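Local coordinates for protein secretion chaperonin CsaA (Picrophilus torridus, PDB 5ZDI) that probably binds tRNA through an OB-fold domain and is thought to act as a chaperone in protein secretion, at residues A65-P70 against S79-L84. Sequence-based numbering, arbitrary orientation.
Sequences AVVNFP and SEVLVL
V66 and L82 face each other as an antiparallel hydrogen-bonded pair: V66 N reaches L82 O at 2.9 Å, and L82 N returns a longer bond to V66 O at 3.3 Å. On the face these two share, the F69 ring stands as a broad, flat bump. Its CE2 edge meets L82 CB at 3.6 Å, in the ring plane, and also touches L82 CD2. Within its own segment, V66 lays CG1, anti to the backbone N (chi1 177°), over the centre of one ring face, and the flat aromatic slots between this methyl and the L82 methylene. F7 and Y4 of the second subunit cover this patch further, Y4 stacking on F69. Strands 62-66 and 77-88 joined here belong to the curled antiparallel sheet of an OB-fold, putative tRNA-binding domain. On the other face, A65 and V83 form a non-hydrogen-bonded pair, their CA atoms 4.3 Å apart, and the small A65 methyl fits against V81 CB at 4.1 Å. Beta-branched V81 sets that CB 3.3 Å from V66 O, with its CG1 alongside V67 CG1. Beyond V81 the chains part and a water bridges them, taking the F69 N-H and donating to V66 O and E80 O.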
ATOM      1  N   ALA A  65      -1.770   5.156  -4.326  1.00 15.57           N
ATOM      2  CA  ALA A  65      -0.696   5.794  -5.074  1.00 13.97           C
ATOM      3  C   ALA A  65       0.114   6.780  -4.260  1.00 15.89           C
ATOM      4  O   ALA A  65      -0.405   7.442  -3.350  1.00 15.61           O
ATOM      5  CB  ALA A  65      -1.266   6.486  -6.296  1.00 15.15           C
ATOM      6  N   VAL A  66       1.385   6.921  -4.679  1.00 16.65           N
ATOM      7  CA  VAL A  66       2.244   7.963  -4.207  1.00 16.55           C
ATOM      8  C   VAL A  66       1.910   9.234  -4.979  1.00 16.73           C
ATOM      9  O   VAL A  66       1.997   9.221  -6.225  1.00 16.05           O
ATOM     10  CB  VAL A  66       3.714   7.638  -4.408  1.00 16.73           C
ATOM     11  CG1 VAL A  66       4.478   8.903  -3.900  1.00 19.03           C
ATOM     12  CG2 VAL A  66       4.095   6.410  -3.618  1.00 17.44           C
ATOM     13  N   VAL A  67       1.580  10.336  -4.264  1.00 17.77           N
ATOM     14  CA  VAL A  67       1.104  11.522  -4.958  1.00 18.70           C
ATOM     15  C   VAL A  67       2.027  12.752  -4.946  1.00 18.59           C
ATOM     16  O   VAL A  67       1.717  13.742  -5.607  1.00 20.50           O
ATOM     17  CB  VAL A  67      -0.304  11.973  -4.430  1.00 19.80           C
ATOM     18  CG1 VAL A  67      -1.308  10.834  -4.659  1.00 18.69           C
ATOM     19  CG2 VAL A  67      -0.203  12.490  -2.983  1.00 18.24           C
ATOM     20  N   ASN A  68       3.165  12.627  -4.311  1.00 18.72           N
ATOM     21  CA  ASN A  68       4.136  13.747  -4.187  1.00 20.74           C
ATOM     22  C   ASN A  68       5.479  13.509  -4.800  1.00 21.86           C
ATOM     23  O   ASN A  68       6.505  14.112  -4.387  1.00 22.50           O
ATOM     24  CB  ASN A  68       4.235  14.146  -2.705  1.00 20.58           C
ATOM     25  CG  ASN A  68       4.885  13.100  -1.811  1.00 20.95           C
ATOM     26  OD1 ASN A  68       4.782  11.875  -2.036  1.00 18.61           O
ATOM     27  ND2 ASN A  68       5.566  13.580  -0.729  1.00 19.92           N
ATOM     28  N   PHE A  69       5.525  12.650  -5.800  1.00 19.73           N
ATOM     29  CA  PHE A  69       6.705  12.559  -6.651  1.00 19.94           C
ATOM     30  C   PHE A  69       6.705  13.714  -7.699  1.00 21.96           C
ATOM     31  O   PHE A  69       5.606  14.181  -8.102  1.00 19.82           O
ATOM     32  CB  PHE A  69       6.703  11.288  -7.470  1.00 19.58           C
ATOM     33  CG  PHE A  69       7.003   9.998  -6.722  1.00 19.40           C
ATOM     34  CD1 PHE A  69       7.987   9.907  -5.746  1.00 21.22           C
ATOM     35  CD2 PHE A  69       6.331   8.821  -7.069  1.00 20.70           C
ATOM     36  CE1 PHE A  69       8.263   8.713  -5.120  1.00 21.10           C
ATOM     37  CE2 PHE A  69       6.675   7.613  -6.492  1.00 20.87           C
ATOM     38  CZ  PHE A  69       7.613   7.560  -5.540  1.00 20.34           C
ATOM     39  N   PRO A  70       7.900  14.072  -8.210  1.00 21.45           N
ATOM     40  CA  PRO A  70       8.002  14.875  -9.391  1.00 22.31           C
ATOM     41  C   PRO A  70       7.350  14.195 -10.602  1.00 23.28           C
ATOM     42  O   PRO A  70       7.372  12.985 -10.713  1.00 20.85           O
ATOM     43  CB  PRO A  70       9.514  15.010  -9.613  1.00 22.90           C
ATOM     44  CG  PRO A  70      10.182  14.459  -8.413  1.00 24.96           C
ATOM     45  CD  PRO A  70       9.217  13.559  -7.770  1.00 22.53           C
ATOM     46  N   SER A  79       3.422  11.006 -16.363  1.00 18.33           N
ATOM     47  CA  SER A  79       2.916  10.165 -15.293  1.00 18.70           C
ATOM     48  C   SER A  79       3.140  10.955 -14.005  1.00 17.85           C
ATOM     49  O   SER A  79       4.278  11.218 -13.626  1.00 20.77           O
ATOM     50  CB  SER A  79       3.604   8.855 -15.251  1.00 17.91           C
ATOM     51  OG  SER A  79       3.017   8.044 -14.245  1.00 20.21           O
ATOM     52  N   GLU A  80       2.043  11.251 -13.327  1.00 18.57           N
ATOM     53  CA  GLU A  80       2.022  12.166 -12.178  1.00 17.82           C
ATOM     54  C   GLU A  80       2.020  11.478 -10.853  1.00 16.14           C
ATOM     55  O   GLU A  80       2.313  12.118  -9.835  1.00 17.47           O
ATOM     56  CB  GLU A  80       0.858  13.077 -12.238  1.00 18.85           C
ATOM     57  CG  GLU A  80       0.929  14.010 -13.444  1.00 19.37           C
ATOM     58  CD  GLU A  80      -0.389  14.797 -13.654  1.00 21.19           C
ATOM     59  OE1 GLU A  80      -1.506  14.221 -13.792  1.00 19.28           O
ATOM     60  OE2 GLU A  80      -0.291  16.055 -13.732  1.00 25.99           O
ATOM     61  N   VAL A  81       1.555  10.230 -10.843  1.00 15.98           N
ATOM     62  CA  VAL A  81       1.517   9.416  -9.574  1.00 15.74           C
ATOM     63  C   VAL A  81       1.970   7.982  -9.886  1.00 15.68           C
ATOM     64  O   VAL A  81       1.915   7.544 -11.031  1.00 15.35           O
ATOM     65  CB  VAL A  81       0.112   9.342  -8.941  1.00 15.02           C
ATOM     66  CG1 VAL A  81      -0.389  10.724  -8.534  1.00 15.51           C
ATOM     67  CG2 VAL A  81      -0.894   8.668  -9.870  1.00 16.42           C
ATOM     68  N   LEU A  82       2.375   7.272  -8.832  1.00 16.01           N
ATOM     69  CA  LEU A  82       2.809   5.869  -8.927  1.00 15.83           C
ATOM     70  C   LEU A  82       1.725   5.049  -8.246  1.00 15.19           C
ATOM     71  O   LEU A  82       1.538   5.191  -7.006  1.00 14.47           O
ATOM     72  CB  LEU A  82       4.124   5.649  -8.183  1.00 17.58           C
ATOM     73  CG  LEU A  82       4.664   4.191  -8.109  1.00 18.64           C
ATOM     74  CD1 LEU A  82       5.005   3.681  -9.498  1.00 22.11           C
ATOM     75  CD2 LEU A  82       5.718   4.054  -7.055  1.00 18.06           C
ATOM     76  N   VAL A  83       1.103   4.176  -9.005  1.00 15.09           N
ATOM     77  CA  VAL A  83       0.102   3.271  -8.501  1.00 16.55           C
ATOM     78  C   VAL A  83       0.823   2.046  -7.895  1.00 16.17           C
ATOM     79  O   VAL A  83       1.727   1.515  -8.527  1.00 17.14           O
ATOM     80  CB  VAL A  83      -0.846   2.847  -9.578  1.00 17.53           C
ATOM     81  CG1 VAL A  83      -1.912   1.865  -9.027  1.00 19.69           C
ATOM     82  CG2 VAL A  83      -1.565   4.063 -10.086  1.00 18.67           C
ATOM     83  N   LEU A  84       0.449   1.637  -6.681  1.00 15.26           N
ATOM     84  CA  LEU A  84       1.227   0.604  -5.962  1.00 14.96           C
ATOM     85  C   LEU A  84       0.664  -0.730  -6.248  1.00 15.09           C
ATOM     86  O   LEU A  84      -0.579  -0.945  -6.135  1.00 16.11           O
ATOM     87  CB  LEU A  84       1.211   0.835  -4.465  1.00 15.79           C
ATOM     88  CG  LEU A  84       1.898   2.200  -4.158  1.00 16.59           C
ATOM     89  CD1 LEU A  84       1.936   2.303  -2.650  1.00 20.04           C
ATOM     90  CD2 LEU A  84       3.228   2.327  -4.836  1.00 16.83           C
TER
HETATM   91  O   HOH W   1       3.436  11.297  -7.322  1.00 18.33           O
HETATM   92  O   HOH W   2       0.775  14.151  -8.213  1.00 35.40           O
HETATM   93  O   HOH W   3       3.866  14.273 -10.244  1.00 21.47           O
HETATM   94  O   HOH W   4       5.351  10.871 -10.964  1.00 20.16           O